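Threonine--tRNA ligase catalytic subunit (Aeropyrum pernix, PDB 3A32) probably catalyses the attachment of threonine to tRNA(Thr) after activating the amino acid with ATP, and probably cannot deacylate mischarged seryl-tRNA(Thr) because it lacks the editing domain. Local coordinates at residues A[117-122]-A[294-299]; A[180-185]-A[202-207]; A[341-346]-A[358-363]; A[451-454]-A[460-463]. All blocks are in the same frame, centred on the assembly; numbering follows the deposited sequence.

From the N terminus, the class II catalytic core comes first. Interaction 1 closes the longest loop, with 171 residues between segments 117-122 and 294-299, and interaction 2 is nested inside it, setting helix 174-191 against strand 202-207 of the large mixed sheet; their centres lie about 28 Å apart. The other two follow in series. Interaction 3 closes a short loop within a beta-alpha-beta unit of the anticodon-binding domain, about 58 Å from interaction 1, centre to centre. Interaction 4 turns the chain back on helix 435-457, whose earlier turns touch the helix of interaction 3. Interactions 1 and 4 both also meet the second subunit.

Interaction 1. Residues A[117-122]-A[294-299]; sequences LLFLNE and YDVVRE
The apolar seam between helix 112-126 and helix 293-301 of the class II catalytic core is carried by Phe119 and Leu120 on one side and Val296 and Val297 on the other. The segment axes stay 12.0 Å apart at closest approach and run nearly the same way, at 28°, so the side chains have to span the distance. Phe119 does so with the far end of its ring. Its CG stands anti to the backbone N (chi1 173°), which carries the ring toward the second helix; CE2 then lies 4.2 Å from Val296 CG1 and CZ lies 4.2 Å from Val297 CG2, both methyls coming obliquely to the ring. Leu120 adds a methyl-to-methyl touch, CD2 against Val296 CG2 at 4.2 Å. Val296 is therefore shared: its CG1 branch meets the phenyl ring while its CG2 branch meets the leucine. Only 118 Å² is buried in all, a light contact of van der Waals touches between residues that are themselves buried. On another side of helix 293-301, Arg298 NH2 donates to Asp295 OD1 (2.8 Å), meeting that oxygen from above the carboxylate plane, and forms a longer salt bridge with Glu299. The Phe119 ring also packs edge-to-face with Phe134, and Val296 touches Val28 of the second subunit. The side chain of Phe119 lies about 8 Å from that of the zinc ligand His166. The arrangement is a near-parallel helix pair in a class II aminoacyl-tRNA synthetase core, at the dimer interface.

Interaction 2. Residues A[180-185]-A[202-207]; sequences DVFEEM and FKVRLS. With SO4 (sulfate ion), chain C.
The Phe182 ring receives Phe202 at its edge, near its own plane: Phe182 CE1 is 4.1 Å from Phe202 CE2. Val204 CG2 comes to the same ring obliquely, 4.3 Å from Phe182 CD1. Around Phe202 the approaches are oblique as well. Met185 brings the end of its chain obliquely to that ring, with CE 3.4 Å from Phe202 CZ, and its SD sits 4.4 Å from the ring centroid, 51° off the normal, as a Met-aromatic contact. The methionine reaches there because CG is anti to the backbone N (chi1 178°) and the chain then bends at both following torsions. Helix 174-191 covers one face of the large mixed sheet of the class II core, strand 202-207 running roughly against it at 147°; Phe263 on neighbouring strand 260-268 touches both Met185 and Phe202. An alanine in place of Phe202 would remove the ring that Met185 CE and SD touch, and would probably open a gap between helix and strand. Lys203 and Arg205, two apart on the strand, reach past the other face of the sheet to a sulfate, probably from the crystallisation liquor. Lys203 NZ donates to its O1 (2.8 Å) and weakly to O4, while Arg205 NH2 meets O4 in the guanidinium plane at 3.0 Å. Both bases also form salt bridges with Glu275.

Interaction 3. Residues A[341-346]-A[358-363]; sequences FAVIAV and DLASSI
Ala360 presents its small methyl to strand 341-347 where two side chains of the strand, Val343 and Ala345, flank it. Its CB lies 3.9 Å from Val343 CG1 and 4.0 Å from Ala345 CB, so the methyl settles between alternate residues on the same face of the strand. With only methyl groups at Ala345 and Ala360, the backbones come close: their CA atoms are 6.1 Å apart and the segment axes 8.5 Å. Val343 is the larger bump. Its CG1, anti to the backbone N (chi1 178°), rests beside the Ala360 residue, 3.8 Å from the carbonyl O as well as against CB, while CG2 turns to the next helical turn and meets Ile363 CG2 at 4.3 Å. The two branches of the valine are thereby divided between Ala360 and Ile363, three residues apart along the helix. Strand and helix run almost antiparallel, at 170°, and the side chains that meet are all apolar. Along the helix, Asp358 O accepts two bonds, from Ser362 N and Ser362 OG, from opposite faces of its plane. This is the first strand-to-helix packing of the beta-alpha-beta unit formed by strand 341-347, helix 353-369 and strand 373-380 in the anticodon-binding domain. Strand 341-347 lies between strands 399-403 and 373-380, with Val343 also touching Ile403, and Ile363 reaches on to Ala438 and Leu442 of helix 435-457.

Interaction 4. Residues A[451-454]-A[460-463]; sequences SPVR and APRI
The end of long helix 435-457 and the chain leaving it fold against each other through Val453 and Arg454 on the helix and Ala460 and Pro461 beyond it. Val453 CG1 is the main point of contact: it lies 4.2 Å from Ala460 CA and 4.2 Å from Pro461 CD, the valine and proline side chains crossing at about a right angle. Holding CG1 anti to the backbone N (chi1 165°) turns this branch to the returning chain. Arg454 contributes its aliphatic part, CG lying 3.8 Å from Ala460 N, whereas its guanidinium folds back over its own helix, with Ser451 CA over one face, toward its rim, and NH1 donates to Glu447 O. The contact closes a tight return after the helix, on the way to edge strand 465-466 of the anticodon-binding domain's sheet. Val453 and Pro461 both also touch Val58 of helix 48-65, so the return is wedged against an N-terminal helix of the same chain. Gln459 of the second subunit grips the extended segment by its backbone, pairing with Ala460 O and Arg462 N.

Interaction 1. Residues A[117-122]-A[294-299]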
loop_
_atom_site.group_PDB
_atom_site.type_symbol
_atom_site.label_atom_id
_atom_site.label_comp_id
_atom_site.label_asym_id
_atom_site.label_seq_id
_atom_site.Cartn_x
_atom_site.Cartn_y
_atom_site.Cartn_z
ATOM N N LEU A 117 5.446 -10.697 17.738
ATOM C CA LEU A 117 6.738 -10.100 18.018
ATOM C C LEU A 117 6.629 -8.571 18.214
ATOM O O LEU A 117 7.319 -7.983 19.074
ATOM C CB LEU A 117 7.773 -10.458 16.925
ATOM C CG LEU A 117 8.348 -11.899 16.809
ATOM C CD1 LEU A 117 9.362 -11.971 15.662
ATOM C CD2 LEU A 117 9.032 -12.428 18.121
ATOM N N LEU A 118 5.787 -7.917 17.413
ATOM C CA LEU A 118 5.584 -6.465 17.520
ATOM C C LEU A 118 4.915 -6.101 18.832
ATOM O O LEU A 118 5.251 -5.119 19.428
ATOM C CB LEU A 118 4.718 -5.907 16.351
ATOM C CG LEU A 118 5.357 -5.923 14.936
ATOM C CD1 LEU A 118 4.495 -5.262 13.864
ATOM C CD2 LEU A 118 6.734 -5.284 14.970
ATOM N N PHE A 119 3.908 -6.850 19.232
ATOM C CA PHE A 119 3.408 -6.768 20.605
ATOM C C PHE A 119 4.547 -6.942 21.648
ATOM O O PHE A 119 4.718 -6.116 22.529
ATOM C CB PHE A 119 2.327 -7.812 20.853
ATOM C CG PHE A 119 1.878 -7.894 22.310
ATOM C CD1 PHE A 119 1.064 -6.901 22.858
ATOM C CD2 PHE A 119 2.245 -8.985 23.114
ATOM C CE1 PHE A 119 0.622 -6.975 24.214
ATOM C CE2 PHE A 119 1.822 -9.070 24.472
ATOM C CZ PHE A 119 1.001 -8.047 25.016
ATOM N N LEU A 120 5.331 -8.007 21.512
ATOM C CA LEU A 120 6.405 -8.276 22.456
ATOM C C LEU A 120 7.413 -7.163 22.505
ATOM O O LEU A 120 7.883 -6.829 23.584
ATOM C CB LEU A 120 7.077 -9.632 22.205
ATOM C CG LEU A 120 6.194 -10.834 22.561
ATOM C CD1 LEU A 120 6.823 -12.142 22.114
ATOM C CD2 LEU A 120 5.774 -10.864 24.105
ATOM N N ASN A 121 7.756 -6.585 21.360
ATOM C CA ASN A 121 8.728 -5.475 21.364
ATOM C C ASN A 121 8.200 -4.238 22.130
ATOM O O ASN A 121 8.955 -3.609 22.840
ATOM C CB ASN A 121 9.170 -5.093 19.935
ATOM C CG ASN A 121 10.096 -3.897 19.921
ATOM O OD1 ASN A 121 11.217 -3.947 20.454
ATOM N ND2 ASN A 121 9.637 -2.804 19.308
ATOM N N GLU A 122 6.904 -3.926 21.975
ATOM C CA GLU A 122 6.295 -2.766 22.608
ATOM C C GLU A 122 6.164 -2.969 24.106
ATOM O O GLU A 122 6.285 -2.016 24.876
ATOM C CB GLU A 122 4.927 -2.406 21.987
ATOM C CG GLU A 122 4.991 -2.172 20.483
ATOM C CD GLU A 122 5.694 -0.855 20.038
ATOM O OE1 GLU A 122 6.134 -0.055 20.868
ATOM O OE2 GLU A 122 5.826 -0.630 18.829
ATOM N N TYR A 294 0.478 -15.305 28.103
ATOM C CA TYR A 294 -0.236 -15.429 29.369
ATOM C C TYR A 294 0.687 -14.970 30.541
ATOM O O TYR A 294 0.257 -14.236 31.398
ATOM C CB TYR A 294 -0.705 -16.869 29.590
ATOM C CG TYR A 294 -1.887 -17.352 28.770
ATOM C CD1 TYR A 294 -2.923 -16.497 28.422
ATOM C CD2 TYR A 294 -1.969 -18.685 28.355
ATOM C CE1 TYR A 294 -3.994 -16.932 27.691
ATOM C CE2 TYR A 294 -3.053 -19.143 27.632
ATOM C CZ TYR A 294 -4.062 -18.258 27.301
ATOM O OH TYR A 294 -5.184 -18.672 26.605
ATOM N N ASP A 295 1.945 -15.425 30.517
ATOM C CA ASP A 295 3.003 -14.989 31.431
ATOM C C ASP A 295 3.260 -13.494 31.334
ATOM O O ASP A 295 3.143 -12.783 32.338
ATOM C CB ASP A 295 4.287 -15.800 31.203
ATOM C CG ASP A 295 4.135 -17.256 31.658
ATOM O OD1 ASP A 295 3.285 -17.514 32.543
ATOM O OD2 ASP A 295 4.838 -18.145 31.122
ATOM N N VAL A 296 3.548 -13.022 30.121
ATOM C CA VAL A 296 3.833 -11.619 29.865
ATOM C C VAL A 296 2.693 -10.683 30.295
ATOM O O VAL A 296 2.924 -9.666 30.947
ATOM C CB VAL A 296 4.271 -11.408 28.364
ATOM C CG1 VAL A 296 4.074 -9.973 27.948
ATOM C CG2 VAL A 296 5.713 -11.833 28.188
ATOM N N VAL A 297 1.460 -11.033 29.976
ATOM C CA VAL A 297 0.293 -10.217 30.380
ATOM C C VAL A 297 0.040 -10.240 31.889
ATOM O O VAL A 297 -0.419 -9.255 32.482
ATOM C CB VAL A 297 -0.978 -10.645 29.578
ATOM C CG1 VAL A 297 -2.236 -9.962 30.076
ATOM C CG2 VAL A 297 -0.760 -10.357 28.102
ATOM N N ARG A 298 0.313 -11.385 32.505
ATOM C CA ARG A 298 0.090 -11.556 33.938
ATOM C C ARG A 298 1.119 -10.712 34.674
ATOM O O ARG A 298 0.751 -9.886 35.516
ATOM C CB ARG A 298 0.157 -13.048 34.356
ATOM C CG ARG A 298 -0.233 -13.291 35.812
ATOM C CD ARG A 298 0.226 -14.664 36.369
ATOM N NE ARG A 298 1.621 -15.013 36.060
ATOM C CZ ARG A 298 1.997 -15.928 35.158
ATOM N NH1 ARG A 298 1.081 -16.616 34.436
ATOM N NH2 ARG A 298 3.307 -16.152 34.978
ATOM N N GLU A 299 2.396 -10.908 34.345
ATOM C CA GLU A 299 3.486 -10.157 34.960
ATOM C C GLU A 299 3.448 -8.646 34.740
ATOM O O GLU A 299 3.506 -7.902 35.705
ATOM C CB GLU A 299 4.831 -10.730 34.545
ATOM C CG GLU A 299 5.029 -12.142 35.088
ATOM C CD GLU A 299 6.083 -12.953 34.338
ATOM O OE1 GLU A 299 6.796 -12.396 33.459
ATOM O OE2 GLU A 299 6.193 -14.170 34.623
#

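Interaction 2. Residues A[180-185]-A[202-207]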
loop_
_atom_site.group_PDB
_atom_site.type_symbol
_atom_site.label_atom_id
_atom_site.label_comp_id
_atom_site.label_asym_id
_atom_site.label_seq_id
_atom_site.Cartn_x
_atom_site.Cartn_y
_atom_site.Cartn_z
ATOM N N ASP A 180 -17.634 -5.630 18.053
ATOM C CA ASP A 180 -17.084 -4.566 17.251
ATOM C C ASP A 180 -16.528 -5.042 15.919
ATOM O O ASP A 180 -16.652 -4.319 14.911
ATOM C CB ASP A 180 -15.980 -3.832 18.013
ATOM C CG ASP A 180 -16.543 -2.919 19.167
ATOM O OD1 ASP A 180 -17.767 -2.730 19.281
ATOM O OD2 ASP A 180 -15.732 -2.385 19.952
ATOM N N VAL A 181 -15.932 -6.247 15.917
ATOM C CA VAL A 181 -15.390 -6.833 14.672
ATOM C C VAL A 181 -16.529 -7.158 13.752
ATOM O O VAL A 181 -16.438 -6.863 12.562
ATOM C CB VAL A 181 -14.458 -8.050 14.904
ATOM C CG1 VAL A 181 -14.070 -8.729 13.553
ATOM C CG2 VAL A 181 -13.181 -7.587 15.639
ATOM N N PHE A 182 -17.636 -7.680 14.304
ATOM C CA PHE A 182 -18.814 -7.819 13.480
ATOM C C PHE A 182 -19.219 -6.467 12.894
ATOM O O PHE A 182 -19.549 -6.386 11.708
ATOM C CB PHE A 182 -20.029 -8.437 14.217
ATOM C CG PHE A 182 -21.309 -8.329 13.415
ATOM C CD1 PHE A 182 -21.622 -9.273 12.445
ATOM C CD2 PHE A 182 -22.170 -7.269 13.598
ATOM C CE1 PHE A 182 -22.804 -9.165 11.673
ATOM C CE2 PHE A 182 -23.343 -7.149 12.823
ATOM C CZ PHE A 182 -23.644 -8.109 11.863
ATOM N N GLU A 183 -19.212 -5.410 13.719
ATOM C CA GLU A 183 -19.666 -4.080 13.256
ATOM C C GLU A 183 -18.711 -3.529 12.178
ATOM O O GLU A 183 -19.136 -2.892 11.243
ATOM C CB GLU A 183 -19.811 -3.082 14.418
ATOM C CG GLU A 183 -20.972 -3.358 15.365
ATOM C CD GLU A 183 -22.374 -2.973 14.816
ATOM O OE1 GLU A 183 -22.746 -3.379 13.707
ATOM O OE2 GLU A 183 -23.120 -2.249 15.512
ATOM N N GLU A 184 -17.425 -3.821 12.315
ATOM C CA GLU A 184 -16.452 -3.473 11.290
ATOM C C GLU A 184 -16.730 -4.166 9.949
ATOM O O GLU A 184 -16.703 -3.540 8.909
ATOM C CB GLU A 184 -15.044 -3.809 11.819
ATOM C CG GLU A 184 -14.631 -2.847 12.910
ATOM C CD GLU A 184 -13.501 -3.310 13.750
ATOM O OE1 GLU A 184 -12.850 -4.337 13.465
ATOM O OE2 GLU A 184 -13.239 -2.600 14.727
ATOM N N MET A 185 -17.018 -5.466 9.996
ATOM C CA MET A 185 -17.309 -6.258 8.804
ATOM C C MET A 185 -18.512 -5.677 8.047
ATOM O O MET A 185 -18.470 -5.505 6.816
ATOM C CB MET A 185 -17.529 -7.733 9.211
ATOM C CG MET A 185 -17.909 -8.684 8.041
ATOM S SD MET A 185 -19.654 -8.493 7.567
ATOM C CE MET A 185 -20.563 -8.619 9.129
ATOM N N PHE A 202 -27.719 -12.485 5.667
ATOM C CA PHE A 202 -26.497 -12.691 6.465
ATOM C C PHE A 202 -26.729 -13.744 7.541
ATOM O O PHE A 202 -27.830 -13.846 8.082
ATOM C CB PHE A 202 -25.952 -11.366 7.047
ATOM C CG PHE A 202 -24.444 -11.339 7.195
ATOM C CD1 PHE A 202 -23.622 -11.009 6.091
ATOM C CD2 PHE A 202 -23.839 -11.693 8.413
ATOM C CE1 PHE A 202 -22.260 -11.039 6.179
ATOM C CE2 PHE A 202 -22.447 -11.702 8.530
ATOM C CZ PHE A 202 -21.639 -11.347 7.376
ATOM N N LYS A 203 -25.680 -14.516 7.806
ATOM C CA LYS A 203 -25.684 -15.560 8.797
ATOM C C LYS A 203 -24.356 -15.517 9.586
ATOM O O LYS A 203 -23.275 -15.301 9.014
ATOM C CB LYS A 203 -25.868 -16.915 8.051
ATOM C CG LYS A 203 -25.871 -18.123 8.920
ATOM C CD LYS A 203 -26.687 -19.300 8.348
ATOM C CE LYS A 203 -26.051 -19.845 7.086
ATOM N NZ LYS A 203 -26.712 -21.085 6.567
ATOM N N VAL A 204 -24.427 -15.742 10.892
ATOM C CA VAL A 204 -23.246 -15.859 11.718
ATOM C C VAL A 204 -23.165 -17.305 12.224
ATOM O O VAL A 204 -24.090 -17.782 12.867
ATOM C CB VAL A 204 -23.262 -14.842 12.910
ATOM C CG1 VAL A 204 -22.396 -15.333 14.054
ATOM C CG2 VAL A 204 -22.780 -13.446 12.446
ATOM N N ARG A 205 -22.058 -17.988 11.945
ATOM C CA ARG A 205 -21.888 -19.377 12.356
ATOM C C ARG A 205 -20.791 -19.513 13.413
ATOM O O ARG A 205 -19.640 -19.160 13.169
ATOM C CB ARG A 205 -21.538 -20.244 11.134
ATOM C CG ARG A 205 -21.301 -21.734 11.416
ATOM C CD ARG A 205 -20.876 -22.458 10.107
ATOM N NE ARG A 205 -22.060 -22.692 9.309
ATOM C CZ ARG A 205 -22.206 -22.382 8.026
ATOM N NH1 ARG A 205 -21.203 -21.853 7.322
ATOM N NH2 ARG A 205 -23.379 -22.630 7.443
ATOM N N LEU A 206 -21.123 -20.105 14.553
ATOM C CA LEU A 206 -20.117 -20.353 15.588
ATOM C C LEU A 206 -19.653 -21.784 15.544
ATOM O O LEU A 206 -20.480 -22.701 15.400
ATOM C CB LEU A 206 -20.670 -20.043 16.975
ATOM C CG LEU A 206 -21.470 -18.747 17.230
ATOM C CD1 LEU A 206 -21.814 -18.573 18.740
ATOM C CD2 LEU A 206 -20.794 -17.450 16.696
ATOM N N SER A 207 -18.338 -21.998 15.638
ATOM C CA SER A 207 -17.809 -23.361 15.730
ATOM C C SER A 207 -17.103 -23.602 17.086
ATOM O O SER A 207 -16.125 -22.940 17.428
ATOM C CB SER A 207 -16.917 -23.667 14.536
ATOM O OG SER A 207 -17.622 -23.466 13.315
HETATM S S SO4 C . -27.510 -23.752 8.606
HETATM O O1 SO4 C . -28.067 -22.396 8.625
HETATM O O2 SO4 C . -27.541 -24.313 9.954
HETATM O O3 SO4 C . -28.373 -24.548 7.736
HETATM O O4 SO4 C . -26.111 -23.777 8.137
#

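Interaction 3. Residues A[341-346]-A[358-363]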
loop_
_atom_site.group_PDB
_atom_site.type_symbol
_atom_site.label_atom_id
_atom_site.label_comp_id
_atom_site.label_asym_id
_atom_site.label_seq_id
_atom_site.Cartn_x
_atom_site.Cartn_y
_atom_site.Cartn_z
ATOM N N PHE A 341 -14.879 7.187 -14.974
ATOM C CA PHE A 341 -15.724 7.958 -15.902
ATOM C C PHE A 341 -15.350 7.515 -17.278
ATOM O O PHE A 341 -14.175 7.638 -17.641
ATOM C CB PHE A 341 -15.458 9.475 -15.806
ATOM C CG PHE A 341 -16.039 10.111 -14.577
ATOM C CD1 PHE A 341 -17.394 10.470 -14.538
ATOM C CD2 PHE A 341 -15.254 10.304 -13.440
ATOM C CE1 PHE A 341 -17.949 11.039 -13.389
ATOM C CE2 PHE A 341 -15.796 10.871 -12.276
ATOM C CZ PHE A 341 -17.137 11.273 -12.251
ATOM N N ALA A 342 -16.322 7.014 -18.059
ATOM C CA ALA A 342 -16.082 6.846 -19.491
ATOM C C ALA A 342 -16.734 8.056 -20.177
ATOM O O ALA A 342 -17.932 8.320 -19.952
ATOM C CB ALA A 342 -16.663 5.547 -20.016
ATOM N N VAL A 343 -15.953 8.796 -20.950
ATOM C CA VAL A 343 -16.413 9.995 -21.646
ATOM C C VAL A 343 -16.531 9.635 -23.127
ATOM O O VAL A 343 -15.524 9.313 -23.781
ATOM C CB VAL A 343 -15.427 11.205 -21.443
ATOM C CG1 VAL A 343 -15.891 12.428 -22.209
ATOM C CG2 VAL A 343 -15.250 11.573 -19.914
ATOM N N ILE A 344 -17.763 9.637 -23.627
ATOM C CA ILE A 344 -18.120 9.095 -24.947
ATOM C C ILE A 344 -18.592 10.224 -25.882
ATOM O O ILE A 344 -19.641 10.835 -25.663
ATOM C CB ILE A 344 -19.168 7.957 -24.823
ATOM C CG1 ILE A 344 -18.604 6.835 -23.937
ATOM C CG2 ILE A 344 -19.486 7.340 -26.211
ATOM C CD1 ILE A 344 -19.574 6.147 -23.070
ATOM N N ALA A 345 -17.778 10.503 -26.902
ATOM C CA ALA A 345 -18.016 11.626 -27.785
ATOM C C ALA A 345 -18.861 11.100 -28.957
ATOM O O ALA A 345 -18.382 10.290 -29.747
ATOM C CB ALA A 345 -16.667 12.205 -28.274
ATOM N N VAL A 346 -20.125 11.518 -29.063
ATOM C CA VAL A 346 -20.968 10.971 -30.140
ATOM C C VAL A 346 -20.907 11.888 -31.378
ATOM O O VAL A 346 -21.658 12.873 -31.498
ATOM C CB VAL A 346 -22.377 10.737 -29.691
ATOM C CG1 VAL A 346 -23.145 9.940 -30.773
ATOM C CG2 VAL A 346 -22.412 10.029 -28.272
ATOM N N ASP A 358 -13.912 19.177 -28.290
ATOM C CA ASP A 358 -13.335 20.038 -27.285
ATOM C C ASP A 358 -13.987 19.880 -25.896
ATOM O O ASP A 358 -13.302 19.943 -24.890
ATOM C CB ASP A 358 -13.356 21.517 -27.728
ATOM C CG ASP A 358 -12.493 21.789 -29.011
ATOM O OD1 ASP A 358 -11.754 20.891 -29.508
ATOM O OD2 ASP A 358 -12.558 22.927 -29.527
ATOM N N LEU A 359 -15.302 19.719 -25.834
ATOM C CA LEU A 359 -15.973 19.432 -24.564
ATOM C C LEU A 359 -15.511 18.112 -23.916
ATOM O O LEU A 359 -15.098 18.098 -22.752
ATOM C CB LEU A 359 -17.516 19.508 -24.693
ATOM C CG LEU A 359 -18.323 19.508 -23.373
ATOM C CD1 LEU A 359 -17.964 20.658 -22.449
ATOM C CD2 LEU A 359 -19.862 19.439 -23.609
ATOM N N ALA A 360 -15.566 17.021 -24.676
ATOM C CA ALA A 360 -15.148 15.688 -24.216
ATOM C C ALA A 360 -13.706 15.676 -23.701
ATOM O O ALA A 360 -13.423 15.257 -22.572
ATOM C CB ALA A 360 -15.322 14.653 -25.359
ATOM N N SER A 361 -12.809 16.139 -24.554
ATOM C CA SER A 361 -11.411 16.295 -24.254
ATOM C C SER A 361 -11.144 17.150 -22.994
ATOM O O SER A 361 -10.379 16.736 -22.100
ATOM C CB SER A 361 -10.715 16.860 -25.520
ATOM O OG SER A 361 -9.369 17.216 -25.269
ATOM N N SER A 362 -11.777 18.324 -22.891
ATOM C CA SER A 362 -11.614 19.146 -21.681
ATOM C C SER A 362 -12.178 18.498 -20.412
ATOM O O SER A 362 -11.532 18.525 -19.357
ATOM C CB SER A 362 -12.245 20.490 -21.855
ATOM O OG SER A 362 -11.551 21.187 -22.838
ATOM N N ILE A 363 -13.383 17.931 -20.500
ATOM C CA ILE A 363 -13.938 17.174 -19.358
ATOM C C ILE A 363 -12.969 16.050 -18.964
ATOM O O ILE A 363 -12.632 15.927 -17.805
ATOM C CB ILE A 363 -15.379 16.617 -19.625
ATOM C CG1 ILE A 363 -16.403 17.776 -19.729
ATOM C CG2 ILE A 363 -15.785 15.577 -18.520
ATOM C CD1 ILE A 363 -17.805 17.367 -20.279
#

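Interaction 4. Residues A[451-454]-A[460-463]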
loop_
_atom_site.group_PDB
_atom_site.type_symbol
_atom_site.label_atom_id
_atom_site.label_comp_id
_atom_site.label_asym_id
_atom_site.label_seq_id
_atom_site.Cartn_x
_atom_site.Cartn_y
_atom_site.Cartn_z
ATOM N N SER A 451 -18.835 9.010 -0.932
ATOM C CA SER A 451 -19.240 9.374 0.410
ATOM C C SER A 451 -19.175 8.218 1.406
ATOM O O SER A 451 -18.636 8.374 2.503
ATOM C CB SER A 451 -20.672 9.942 0.355
ATOM O OG SER A 451 -20.878 10.605 1.556
ATOM N N PRO A 452 -19.749 7.051 1.047
ATOM C CA PRO A 452 -19.659 5.942 1.989
ATOM C C PRO A 452 -18.194 5.531 2.279
ATOM O O PRO A 452 -17.905 5.117 3.403
ATOM C CB PRO A 452 -20.371 4.775 1.253
ATOM C CG PRO A 452 -21.229 5.414 0.240
ATOM C CD PRO A 452 -20.453 6.658 -0.192
ATOM N N VAL A 453 -17.300 5.615 1.288
ATOM C CA VAL A 453 -15.905 5.265 1.507
ATOM C C VAL A 453 -15.219 6.312 2.378
ATOM O O VAL A 453 -14.427 5.941 3.243
ATOM C CB VAL A 453 -15.110 4.945 0.204
ATOM C CG1 VAL A 453 -13.597 4.950 0.461
ATOM C CG2 VAL A 453 -15.504 3.575 -0.333
ATOM N N ARG A 454 -15.536 7.595 2.200
ATOM C CA ARG A 454 -15.065 8.613 3.157
ATOM C C ARG A 454 -15.445 8.369 4.613
ATOM O O ARG A 454 -14.685 8.737 5.505
ATOM C CB ARG A 454 -15.583 9.997 2.803
ATOM C CG ARG A 454 -14.894 10.611 1.615
ATOM C CD ARG A 454 -15.066 12.117 1.597
ATOM N NE ARG A 454 -16.465 12.543 1.710
ATOM C CZ ARG A 454 -17.349 12.575 0.704
ATOM N NH1 ARG A 454 -17.004 12.175 -0.534
ATOM N NH2 ARG A 454 -18.589 13.032 0.947
ATOM N N ALA A 460 -11.508 9.328 0.381
ATOM C CA ALA A 460 -11.609 8.402 -0.742
ATOM C C ALA A 460 -10.323 8.521 -1.607
ATOM O O ALA A 460 -9.871 9.624 -1.898
ATOM C CB ALA A 460 -12.858 8.659 -1.575
ATOM N N PRO A 461 -9.710 7.385 -1.966
ATOM C CA PRO A 461 -8.545 7.353 -2.869
ATOM C C PRO A 461 -8.793 7.777 -4.292
ATOM O O PRO A 461 -9.643 7.217 -4.967
ATOM C CB PRO A 461 -8.128 5.863 -2.904
ATOM C CG PRO A 461 -8.782 5.245 -1.745
ATOM C CD PRO A 461 -10.084 6.036 -1.505
ATOM N N ARG A 462 -7.995 8.734 -4.743
ATOM C CA ARG A 462 -7.960 9.142 -6.110
ATOM C C ARG A 462 -6.614 8.697 -6.650
ATOM O O ARG A 462 -5.566 9.248 -6.301
ATOM C CB ARG A 462 -8.077 10.690 -6.248
ATOM C CG ARG A 462 -9.343 11.269 -5.579
ATOM C CD ARG A 462 -10.479 11.173 -6.573
ATOM N NE ARG A 462 -11.719 11.668 -6.030
ATOM C CZ ARG A 462 -12.104 12.945 -6.016
ATOM N NH1 ARG A 462 -11.327 13.906 -6.503
ATOM N NH2 ARG A 462 -13.300 13.250 -5.502
ATOM N N ILE A 463 -6.666 7.685 -7.492
ATOM C CA ILE A 463 -5.493 7.208 -8.152
ATOM C C ILE A 463 -5.828 7.276 -9.659
ATOM O O ILE A 463 -6.512 6.355 -10.163
ATOM C CB ILE A 463 -5.171 5.790 -7.733
ATOM C CG1 ILE A 463 -5.132 5.726 -6.180
ATOM C CG2 ILE A 463 -3.831 5.363 -8.468
ATOM C CD1 ILE A 463 -5.009 4.344 -5.628
#